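Local coordinates for transcription factor tau subunit sfc1 (Schizosaccharomyces pombe, PDB 4BJI), which is part of the tauA domain of TFIIIC, which binds boxA promoter DNA of tRNA genes, and is represented here by its DNA-binding domain, at residues A[54-57]-A[58-62]; A[42-45]-A[46-50]; A[95-98]-A[99-102]; A[175-178]-A[179-183]; A[182-185]-A[186-189]. One frame throughout, in Å; residues are numbered along the deposited sequence.

Contact 1 of 5, residues A[54-57]-A[58-62]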
# COMPACT_ATOMS: atom_id res chain seq x y z
N TRP A 54 4.05 -1.27 -4.53
CA TRP A 54 2.86 -0.56 -4.99
C TRP A 54 1.59 -1.36 -4.77
O TRP A 54 1.55 -2.57 -5.10
CB TRP A 54 2.92 -0.38 -6.50
CG TRP A 54 3.88 0.60 -7.08
CD1 TRP A 54 5.17 0.37 -7.49
CD2 TRP A 54 3.59 1.96 -7.44
NE1 TRP A 54 5.70 1.52 -8.06
CE2 TRP A 54 4.74 2.50 -8.04
CE3 TRP A 54 2.47 2.76 -7.30
CZ2 TRP A 54 4.80 3.82 -8.50
CZ3 TRP A 54 2.53 4.07 -7.74
CH2 TRP A 54 3.69 4.58 -8.34
N THR A 55 0.49 -0.72 -4.39
CA THR A 55 -0.81 -1.36 -4.58
C THR A 55 -1.22 -1.31 -6.06
O THR A 55 -0.74 -0.45 -6.85
CB THR A 55 -1.91 -0.68 -3.80
OG1 THR A 55 -1.98 0.68 -4.25
CG2 THR A 55 -1.63 -0.76 -2.29
N ARG A 56 -2.11 -2.22 -6.45
CA ARG A 56 -2.76 -2.14 -7.76
C ARG A 56 -3.41 -0.78 -8.00
O ARG A 56 -3.22 -0.17 -9.07
CB ARG A 56 -3.82 -3.25 -7.87
CG ARG A 56 -4.76 -3.07 -9.06
CD ARG A 56 -5.88 -4.14 -9.03
NE ARG A 56 -6.91 -3.85 -10.02
CZ ARG A 56 -6.75 -4.15 -11.29
NH1 ARG A 56 -5.64 -4.74 -11.67
NH2 ARG A 56 -7.71 -3.85 -12.17
N ARG A 57 -4.15 -0.26 -7.03
CA ARG A 57 -4.84 1.01 -7.22
C ARG A 57 -3.86 2.16 -7.48
O ARG A 57 -4.05 2.96 -8.39
CB ARG A 57 -5.72 1.33 -6.01
CG ARG A 57 -6.54 2.62 -6.19
CD ARG A 57 -7.32 2.66 -7.51
NE ARG A 57 -8.17 1.49 -7.71
CZ ARG A 57 -8.83 1.24 -8.84
NH1 ARG A 57 -8.74 2.07 -9.87
NH2 ARG A 57 -9.59 0.16 -8.94
N ALA A 58 -2.79 2.24 -6.70
CA ALA A 58 -1.81 3.30 -6.91
C ALA A 58 -1.17 3.20 -8.30
O ALA A 58 -1.03 4.20 -9.00
CB ALA A 58 -0.78 3.33 -5.79
N LEU A 59 -0.84 1.99 -8.75
CA LEU A 59 -0.31 1.83 -10.11
C LEU A 59 -1.31 2.25 -11.19
O LEU A 59 -0.94 2.95 -12.15
CB LEU A 59 0.11 0.38 -10.36
CG LEU A 59 1.43 -0.00 -9.73
CD1 LEU A 59 1.61 -1.50 -9.73
CD2 LEU A 59 2.58 0.71 -10.45
N LEU A 60 -2.55 1.82 -11.03
CA LEU A 60 -3.55 2.14 -12.06
C LEU A 60 -3.61 3.65 -12.22
O LEU A 60 -3.78 4.15 -13.35
CB LEU A 60 -4.92 1.62 -11.67
CG LEU A 60 -5.15 0.11 -11.78
CD1 LEU A 60 -6.45 -0.23 -11.09
CD2 LEU A 60 -5.16 -0.32 -13.24
N ASN A 61 -3.52 4.39 -11.12
CA ASN A 61 -3.64 5.85 -11.17
C ASN A 61 -2.42 6.53 -11.78
O ASN A 61 -2.43 7.73 -12.05
CB ASN A 61 -4.00 6.40 -9.80
CG ASN A 61 -5.39 5.94 -9.36
OD1 ASN A 61 -6.23 5.60 -10.19
ND2 ASN A 61 -5.63 5.94 -8.08
N HIS A 62 -1.38 5.76 -12.04
CA HIS A 62 -0.20 6.26 -12.74
C HIS A 62 -0.06 5.68 -14.14
O HIS A 62 0.97 5.89 -14.79
CB HIS A 62 1.06 5.88 -11.99
CG HIS A 62 1.28 6.67 -10.75
ND1 HIS A 62 0.58 6.46 -9.57
CD2 HIS A 62 2.15 7.67 -10.49
CE1 HIS A 62 0.99 7.33 -8.67
NE2 HIS A 62 1.95 8.07 -9.19
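W54 and L59 make the main apolar contact. The CD2 methyl of L59 lies over one face of the indole, 3.5 Å from the centroid of the five-membered ring and 16° from its normal, a close CH-pi contact. A58 CB meets the rim of the same indole near its plane, at CE3. H62 adds a second ring: the six-membered ring of W54 presents its edge to the imidazole face in a T-shaped pair, centroids 4.9 Å apart and planes at 72°. That imidazole is held in its rotation by a hydrogen bond from H62 ND1 to A58 O (2.8 Å), with the carbonyl oxygen close to the ring plane. The indole has its own anchor, since W54 NE1 donates to L47 O in helix 35-50.

Among the polar contacts is an N-cap. T55 OG1 sits between its backbone N and carbonyl carbon (chi1 59°), where it accepts from A58 N at 3.0 Å. Backbone bonds then start the helix, L59 N to T55 O, L60 N to R56 O and N61 N to R57 O.

The CD1 methyl of L60 meets two arginines. It stands 3.4 Å above the guanidinium plane of R57, whose chain bends back at chi2 and chi3, and also lies over one face of the guanidinium of R56, whose chain is extended from CG to NE. R56 NH2 goes on to T68 O, and R56 and L60 both pack on L71.

The arrangement is a strand-to-helix junction with a threonine N-cap, leading from strand 53-55 into the short helix 56-60 of the HTH-family region.

Contact 2 of 5, residues A[42-45]-A[46-50]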
# COMPACT_ATOMS: atom_id res chain seq x y z
N GLU A 42 6.55 -2.52 -20.05
CA GLU A 42 7.45 -1.41 -20.25
C GLU A 42 7.05 -0.15 -19.49
O GLU A 42 7.93 0.58 -19.00
CB GLU A 42 7.62 -1.12 -21.74
CG GLU A 42 8.30 -2.27 -22.50
CD GLU A 42 9.61 -2.67 -21.87
OE1 GLU A 42 10.45 -1.79 -21.64
OE2 GLU A 42 9.78 -3.86 -21.56
N ALA A 43 5.75 0.09 -19.34
CA ALA A 43 5.27 1.21 -18.55
C ALA A 43 5.51 0.99 -17.05
O ALA A 43 5.72 1.96 -16.30
CB ALA A 43 3.81 1.43 -18.82
N LEU A 44 5.43 -0.25 -16.60
CA LEU A 44 5.63 -0.58 -15.19
C LEU A 44 7.08 -0.47 -14.75
O LEU A 44 7.37 -0.14 -13.60
CB LEU A 44 5.16 -1.99 -14.89
CG LEU A 44 3.65 -2.18 -14.85
CD1 LEU A 44 3.32 -3.66 -14.79
CD2 LEU A 44 3.07 -1.44 -13.65
N LYS A 45 8.02 -0.76 -15.65
CA LYS A 45 9.41 -0.81 -15.24
C LYS A 45 9.90 0.47 -14.53
O LYS A 45 10.46 0.38 -13.44
CB LYS A 45 10.32 -1.18 -16.44
CG LYS A 45 10.27 -2.69 -16.80
CD LYS A 45 11.07 -2.98 -18.05
CE LYS A 45 11.13 -4.48 -18.34
NZ LYS A 45 11.81 -4.73 -19.67
N PRO A 46 9.69 1.66 -15.14
CA PRO A 46 10.15 2.87 -14.44
C PRO A 46 9.38 3.14 -13.17
O PRO A 46 9.93 3.74 -12.24
CB PRO A 46 9.89 3.99 -15.45
CG PRO A 46 9.05 3.41 -16.52
CD PRO A 46 9.33 1.93 -16.53
N LEU A 47 8.11 2.73 -13.09
CA LEU A 47 7.35 2.92 -11.86
C LEU A 47 7.97 2.10 -10.72
O LEU A 47 8.05 2.57 -9.59
CB LEU A 47 5.87 2.60 -12.05
CG LEU A 47 5.12 3.54 -13.02
CD1 LEU A 47 3.70 3.08 -13.35
CD2 LEU A 47 5.06 4.95 -12.47
N PHE A 48 8.43 0.89 -11.01
CA PHE A 48 9.09 0.07 -10.00
C PHE A 48 10.49 0.57 -9.67
O PHE A 48 10.96 0.33 -8.55
CB PHE A 48 9.12 -1.40 -10.40
CG PHE A 48 7.86 -2.14 -10.08
CD1 PHE A 48 7.49 -2.40 -8.77
CD2 PHE A 48 7.02 -2.57 -11.09
CE1 PHE A 48 6.33 -3.07 -8.46
CE2 PHE A 48 5.83 -3.26 -10.78
CZ PHE A 48 5.49 -3.50 -9.46
N GLU A 49 11.15 1.27 -10.59
CA GLU A 49 12.40 1.95 -10.23
C GLU A 49 12.12 3.09 -9.28
O GLU A 49 12.89 3.30 -8.32
CB GLU A 49 13.14 2.49 -11.47
CG GLU A 49 13.59 1.42 -12.42
CD GLU A 49 14.70 0.51 -11.86
OE1 GLU A 49 15.26 0.78 -10.79
OE2 GLU A 49 15.01 -0.49 -12.54
N LYS A 50 11.06 3.84 -9.51
CA LYS A 50 10.71 4.99 -8.65
C LYS A 50 10.29 4.54 -7.23
O LYS A 50 10.61 5.18 -6.21
CB LYS A 50 9.55 5.79 -9.26
CG LYS A 50 9.87 6.49 -10.59
CD LYS A 50 8.62 7.08 -11.28
CE LYS A 50 9.03 8.04 -12.40
NZ LYS A 50 7.87 8.53 -13.20
O HOH W 1 12.02 -1.76 -12.49
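K45 and P46 meet at the peptide bond where the helix bends, and the K45 CB to P46 CD distance of 3.3 Å is tighter than usual for two carbons. The proline ring takes the place of an amide hydrogen, and its CD comes up against E42 O at 3.1 Å, so that carbonyl cannot receive the usual bond from the residue four places on. Beyond CG the lysine chain is fully extended and runs back along the helix, bringing K45 NZ to the syn lone pair of E42 OE2 at 2.9 Å, a salt bridge; the same oxygen also accepts from Q38 NE2. This is a proline kink within helix 35-50 of the HTH-family region, and regular bonding resumes just past it, with F48 N on L44 O and E49 N on K45 O (3.1 Å). A water also donates to K45 O, at 2.8 Å, and only weakly to E49 OE2.

L44 faces the interior. Its CB approaches F48 CD2 at 4.3 Å, and F48 CD2 also lies 3.5 Å from L44 O, which meets the ring obliquely. L44 and L47 both pack on L59 of helix 56-60, while F48 meets the W54 ring edge-to-face.

Contact 3 of 5, residues A[95-98]-A[99-102]; sequences GYDP and RKDS
D97 and R99 are brought together by complementary torsions: D97 has CG trans to its own nitrogen (chi1 -170°), which points the carboxylate forward along the chain, while R99 turns at chi3 (-62°) and curls its guanidinium back to meet it. The grip is side-on, with R99 NE to D97 OD1 at 2.9 Å on the syn lone pair and R99 NH2 to D97 OD2 at the same length. The two flat groups are nearly coplanar, 29° apart, and both oxygens lie near the guanidinium plane. D97 OD1 carries a second bond, from R99 N, which arrives from above the carboxylate plane and closes an Asx turn. Three bonds from R99, two to OD1 and one to OD2, would fix the rotation of the carboxylate; a water adds a further donor to OD2.

The Asx turn is set within a type I beta turn running from D97 to K100, closed by K100 N to D97 O (3.0 Å), with P98 and R99 at its two central positions. The turn lies in the loop between strands 90-93 and 109-111. R99 NH1 reaches further, to the carbonyls of M17 and V19, and P98 packs on Y80 and W82 of strand 79-82.

K100 comes alongside the same carboxylate, but K100 NZ stays 4.1 Å from D97 OD2. The water spans the gap, accepting from K100 NZ at 2.6 Å.

Across the turn the Y96 hydroxyl donates to D101 OD2 (2.7 Å). Its ring and the carboxylate stand almost perpendicular, and OH comes in from above the carboxylate plane. D101 OD1 in turn accepts from N103 N.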
# COMPACT_ATOMS: atom_id res chain seq x y z
N GLY A 95 13.36 -9.31 -5.96
CA GLY A 95 14.64 -9.16 -5.28
C GLY A 95 14.66 -8.10 -4.19
O GLY A 95 15.63 -8.08 -3.43
N TYR A 96 13.64 -7.25 -4.10
CA TYR A 96 13.60 -6.23 -3.06
C TYR A 96 12.85 -6.81 -1.86
O TYR A 96 11.72 -7.28 -2.01
CB TYR A 96 12.88 -4.98 -3.55
CG TYR A 96 12.82 -3.87 -2.51
CD1 TYR A 96 13.94 -3.09 -2.24
CD2 TYR A 96 11.67 -3.59 -1.81
CE1 TYR A 96 13.89 -2.08 -1.28
CE2 TYR A 96 11.62 -2.60 -0.88
CZ TYR A 96 12.73 -1.85 -0.61
OH TYR A 96 12.65 -0.86 0.34
N ASP A 97 13.49 -6.83 -0.69
CA ASP A 97 12.89 -7.34 0.55
C ASP A 97 12.64 -6.17 1.50
O ASP A 97 13.56 -5.67 2.15
CB ASP A 97 13.80 -8.37 1.22
CG ASP A 97 13.12 -9.10 2.35
OD1 ASP A 97 12.08 -8.62 2.85
OD2 ASP A 97 13.62 -10.19 2.72
N PRO A 98 11.38 -5.72 1.59
CA PRO A 98 11.08 -4.54 2.43
C PRO A 98 11.23 -4.84 3.90
O PRO A 98 11.23 -3.89 4.73
CB PRO A 98 9.63 -4.22 2.06
CG PRO A 98 9.03 -5.58 1.63
CD PRO A 98 10.20 -6.25 0.89
N ARG A 99 11.39 -6.11 4.27
CA ARG A 99 11.61 -6.44 5.68
C ARG A 99 13.06 -6.17 6.06
O ARG A 99 13.42 -6.16 7.26
CB ARG A 99 11.33 -7.93 5.94
CG ARG A 99 9.97 -8.37 5.53
CD ARG A 99 9.85 -9.89 5.55
NE ARG A 99 10.77 -10.51 4.61
CZ ARG A 99 10.93 -11.82 4.50
NH1 ARG A 99 10.19 -12.64 5.25
NH2 ARG A 99 11.82 -12.29 3.64
N LYS A 100 13.93 -5.96 5.08
CA LYS A 100 15.35 -5.74 5.34
C LYS A 100 15.79 -4.29 5.21
O LYS A 100 16.96 -3.95 5.45
CB LYS A 100 16.24 -6.55 4.40
CG LYS A 100 16.10 -8.03 4.53
CD LYS A 100 17.21 -8.65 3.70
CE LYS A 100 17.12 -10.17 3.57
NZ LYS A 100 17.05 -10.86 4.89
N ASP A 101 14.88 -3.41 4.80
CA ASP A 101 15.20 -2.04 4.51
C ASP A 101 14.18 -1.15 5.23
O ASP A 101 13.03 -1.08 4.83
CB ASP A 101 15.15 -1.82 2.98
CG ASP A 101 15.33 -0.37 2.56
OD1 ASP A 101 15.79 0.45 3.38
OD2 ASP A 101 15.01 -0.03 1.37
N SER A 102 14.61 -0.45 6.28
CA SER A 102 13.67 0.38 7.02
C SER A 102 13.10 1.54 6.19
O SER A 102 12.08 2.10 6.55
CB SER A 102 14.24 0.88 8.31
OG SER A 102 15.35 1.70 8.05
O HOH W 2 14.51 -10.93 5.34

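Contact 4 of 5, residues A[175-178]-A[179-183]; sequences YYKV and RDLMR
Helix 172-189 is the element this contact belongs to, and Y176 and R179 meet across one of its turns. The guanidinium of R179 and the ring of Y176 come together at a slant: Y176 CD1 lies 3.5 Å above the guanidinium plane, toward its rim, with ring and guanidinium planes 46° apart. R179 reaches this place by bending at chi2 (-76°) and chi3, which folds the guanidinium back along the helix. The fold also presents its NE-NH2 side to the next residue, so that R179 NE and R179 NH2 both donate to D180 OD1, each at 2.9 Å. The oxygen lies near the guanidinium plane, and the two nitrogens approach it from the same face of the carboxylate. R183 NH1 adds a longer, weak ion pair to that oxygen at 3.2 Å. The three residues form a salt-bridge network, in which the carboxylate probably tempers the closeness of the two arginines. R179 has a second deposited conformer, so this grip belongs to the one described.

V178 and selenomethionine M182 are a buried pair, lying side by side and pointing the same way, with V178 CG1 3.7 Å from M182 SE. Separately, K177 and L181 run alongside each other, and K177 NZ continues to the carbonyls of L204 and A206. V178 packs on helix 151-155, L181 on helix 197-205.

Unbroken backbone bonds such as M182 N to V178 O (3.0 Å) run beneath these pairs: this is an alpha-helix packed between helices 151-155 and 197-205, with an intrahelical salt-bridge network.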
# COMPACT_ATOMS: atom_id res chain seq x y z
N TYR A 175 1.46 2.96 15.43
CA TYR A 175 0.77 2.37 14.29
C TYR A 175 -0.73 2.31 14.47
O TYR A 175 -1.48 2.68 13.57
CB TYR A 175 1.29 0.94 14.07
CG TYR A 175 0.77 0.28 12.84
CD1 TYR A 175 1.27 0.58 11.58
CD2 TYR A 175 -0.23 -0.66 12.93
CE1 TYR A 175 0.79 -0.05 10.44
CE2 TYR A 175 -0.71 -1.31 11.79
CZ TYR A 175 -0.18 -0.98 10.58
OH TYR A 175 -0.68 -1.60 9.42
N TYR A 176 -1.18 1.87 15.63
CA TYR A 176 -2.62 1.71 15.84
C TYR A 176 -3.32 3.04 16.10
O TYR A 176 -4.49 3.19 15.76
CB TYR A 176 -2.89 0.61 16.91
CG TYR A 176 -2.56 -0.78 16.37
CD1 TYR A 176 -3.26 -1.29 15.28
CD2 TYR A 176 -1.55 -1.54 16.92
CE1 TYR A 176 -2.97 -2.53 14.77
CE2 TYR A 176 -1.23 -2.79 16.39
CZ TYR A 176 -1.95 -3.26 15.32
OH TYR A 176 -1.64 -4.51 14.78
N LYS A 177 -2.60 4.04 16.62
CA LYS A 177 -3.15 5.40 16.67
C LYS A 177 -3.42 5.91 15.26
O LYS A 177 -4.52 6.40 14.96
CB LYS A 177 -2.23 6.35 17.40
CG LYS A 177 -2.68 7.82 17.19
CD LYS A 177 -1.81 8.82 17.92
CE LYS A 177 -2.17 8.82 19.39
NZ LYS A 177 -1.49 9.97 20.11
N VAL A 178 -2.46 5.75 14.35
CA VAL A 178 -2.62 6.16 12.97
C VAL A 178 -3.78 5.40 12.32
O VAL A 178 -4.65 5.99 11.66
CB VAL A 178 -1.31 5.94 12.21
CG1 VAL A 178 -1.57 6.05 10.70
CG2 VAL A 178 -0.33 6.98 12.65
N ARG A 179 -3.84 4.09 12.52
CA ARG A 179 -4.92 3.29 11.95
C ARG A 179 -6.29 3.78 12.47
O ARG A 179 -7.24 3.92 11.68
CB ARG A 179 -4.65 1.80 12.23
CG ARG A 179 -5.55 0.79 11.50
CD ARG A 179 -6.96 0.66 12.09
NE ARG A 179 -6.97 0.50 13.54
CZ ARG A 179 -6.82 -0.64 14.21
NH1 ARG A 179 -6.66 -1.78 13.57
NH2 ARG A 179 -6.85 -0.63 15.54
N ASP A 180 -6.39 4.02 13.77
CA ASP A 180 -7.66 4.49 14.34
C ASP A 180 -8.06 5.84 13.78
O ASP A 180 -9.25 6.06 13.51
CB ASP A 180 -7.57 4.53 15.85
CG ASP A 180 -7.59 3.12 16.49
OD1 ASP A 180 -7.75 2.09 15.78
OD2 ASP A 180 -7.45 3.06 17.70
N LEU A 181 -7.11 6.74 13.62
CA LEU A 181 -7.42 8.06 13.04
C LEU A 181 -7.94 7.92 11.63
O LEU A 181 -8.94 8.54 11.26
CB LEU A 181 -6.18 8.91 13.00
CG LEU A 181 -5.76 9.39 14.37
CD1 LEU A 181 -4.37 9.96 14.26
CD2 LEU A 181 -6.79 10.40 14.85
N MSE A 182 -7.24 7.14 10.81
CA MSE A 182 -7.66 6.91 9.42
C MSE A 182 -9.05 6.27 9.37
O MSE A 182 -9.91 6.66 8.56
CB MSE A 182 -6.62 6.05 8.69
CG MSE A 182 -5.28 6.79 8.54
SE MSE A 182 -3.89 5.71 7.79
CE MSE A 182 -4.59 5.60 6.02
N ARG A 183 -9.27 5.25 10.20
CA ARG A 183 -10.55 4.53 10.18
C ARG A 183 -11.69 5.49 10.52
O ARG A 183 -12.72 5.52 9.86
CB ARG A 183 -10.53 3.38 11.17
CG ARG A 183 -11.79 2.54 11.11
CD ARG A 183 -11.76 1.51 12.21
NE ARG A 183 -11.77 2.22 13.49
CZ ARG A 183 -11.12 1.83 14.59
NH1 ARG A 183 -10.39 0.72 14.59
NH2 ARG A 183 -11.21 2.56 15.69

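Contact 5 of 5, residues A[182-185]-A[186-189]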
# COMPACT_ATOMS: atom_id res chain seq x y z
N MSE A 182 -7.24 7.14 10.81
CA MSE A 182 -7.66 6.91 9.42
C MSE A 182 -9.05 6.27 9.37
O MSE A 182 -9.91 6.66 8.56
CB MSE A 182 -6.62 6.05 8.69
CG MSE A 182 -5.28 6.79 8.54
SE MSE A 182 -3.89 5.71 7.79
CE MSE A 182 -4.59 5.60 6.02
N ARG A 183 -9.27 5.25 10.20
CA ARG A 183 -10.55 4.53 10.18
C ARG A 183 -11.69 5.49 10.52
O ARG A 183 -12.72 5.52 9.86
CB ARG A 183 -10.53 3.38 11.17
CG ARG A 183 -11.79 2.54 11.11
CD ARG A 183 -11.76 1.51 12.21
NE ARG A 183 -11.77 2.22 13.49
CZ ARG A 183 -11.12 1.83 14.59
NH1 ARG A 183 -10.39 0.72 14.59
NH2 ARG A 183 -11.21 2.56 15.69
N GLU A 184 -11.49 6.29 11.55
CA GLU A 184 -12.53 7.25 11.96
C GLU A 184 -12.83 8.22 10.84
O GLU A 184 -14.00 8.49 10.53
CB GLU A 184 -12.08 8.03 13.18
CG GLU A 184 -13.20 8.92 13.74
CD GLU A 184 -14.32 8.10 14.36
OE1 GLU A 184 -14.04 7.04 14.99
OE2 GLU A 184 -15.49 8.45 14.15
N LYS A 185 -11.80 8.75 10.19
CA LYS A 185 -12.04 9.69 9.09
C LYS A 185 -12.77 8.97 7.95
O LYS A 185 -13.75 9.51 7.39
CB LYS A 185 -10.75 10.35 8.63
CG LYS A 185 -10.14 11.30 9.64
CD LYS A 185 -9.21 12.30 8.99
CE LYS A 185 -8.63 13.26 10.02
NZ LYS A 185 -7.94 14.36 9.38
N LEU A 186 -12.35 7.76 7.61
CA LEU A 186 -13.07 7.02 6.57
C LEU A 186 -14.56 6.78 6.89
O LEU A 186 -15.41 6.86 5.99
CB LEU A 186 -12.38 5.68 6.32
CG LEU A 186 -11.07 5.78 5.57
CD1 LEU A 186 -10.37 4.43 5.61
CD2 LEU A 186 -11.29 6.22 4.13
N PHE A 187 -14.87 6.48 8.15
CA PHE A 187 -16.28 6.23 8.53
C PHE A 187 -17.12 7.37 8.00
O PHE A 187 -18.25 7.18 7.50
CB PHE A 187 -16.49 6.27 10.05
CG PHE A 187 -16.02 5.07 10.81
CD1 PHE A 187 -16.10 3.79 10.30
CD2 PHE A 187 -15.53 5.24 12.10
CE1 PHE A 187 -15.67 2.69 11.06
CE2 PHE A 187 -15.10 4.16 12.86
CZ PHE A 187 -15.18 2.88 12.33
N ALA A 188 -16.60 8.58 8.16
CA ALA A 188 -17.34 9.78 7.82
C ALA A 188 -17.31 10.04 6.32
O ALA A 188 -18.35 10.27 5.71
CB ALA A 188 -16.77 10.99 8.55
N LEU A 189 -16.13 9.98 5.74
CA LEU A 189 -15.96 10.27 4.32
C LEU A 189 -16.85 9.35 3.46
O LEU A 189 -17.42 9.80 2.47
CB LEU A 189 -14.49 10.15 3.92
CG LEU A 189 -13.55 11.15 4.65
CD1 LEU A 189 -12.12 10.78 4.42
CD2 LEU A 189 -13.84 12.61 4.19
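The last turns of helix 172-189 hold this contact, in which the F187 ring lies back over the turn before it. R183 runs alongside the ring, pointing the same way. Its aliphatic part does the touching: R183 CG lies 4.1 Å from the ring centroid, 30° off the normal, an off-centre CH-pi contact, and R183 CG comes within 3.6 Å of F187 CZ. The R183 guanidinium is turned only 26° from the ring plane. On the same helix surface R183 O stands 3.4 Å above one face of the ring, toward its rim, while accepting from F187 N at 2.9 Å.

E184 approaches differently. Bent at chi2 (69°), its side chain swings the carboxylate to the edge of F187, E184 OE1 lying 3.7 Å from F187 CD2 with the planes nearly perpendicular.

On the buried side, L186 tucks its CG against M182 O, which takes the bond from L186 N (2.8 Å), and M182 and L186 both pack on Y140 of strand 139-141. K185 O receives L189 N at 2.9 Å and, weakly, A188 N. The extended K185 chain ends at a salt bridge with D147. This is the C-terminal part of an alpha-helix with an arginine-phenylalanine i to i+4 pair on its partly exposed face.

How the contacts relate
Along the chain, contact 2 comes first, in the latter half of helix 35-50, and contact 1 follows where strand 53-55 passes into helix 56-60. These two touch directly through W54 and L59 against L44, L47 and F48, so the two helices and the strand between them form one packed unit. Contact 3 closes a turn after strand 90-93, its nearest atoms about 8 Å from either of the first two. Contacts 4 and 5 belong to helix 172-189 and overlap at M182 and R183; contact 4 lies across the chain's centre from contacts 1 and 2. None nests or crosses: contacts 2, 1 and 3 follow in series, and contact 5 begins where contact 4 ends.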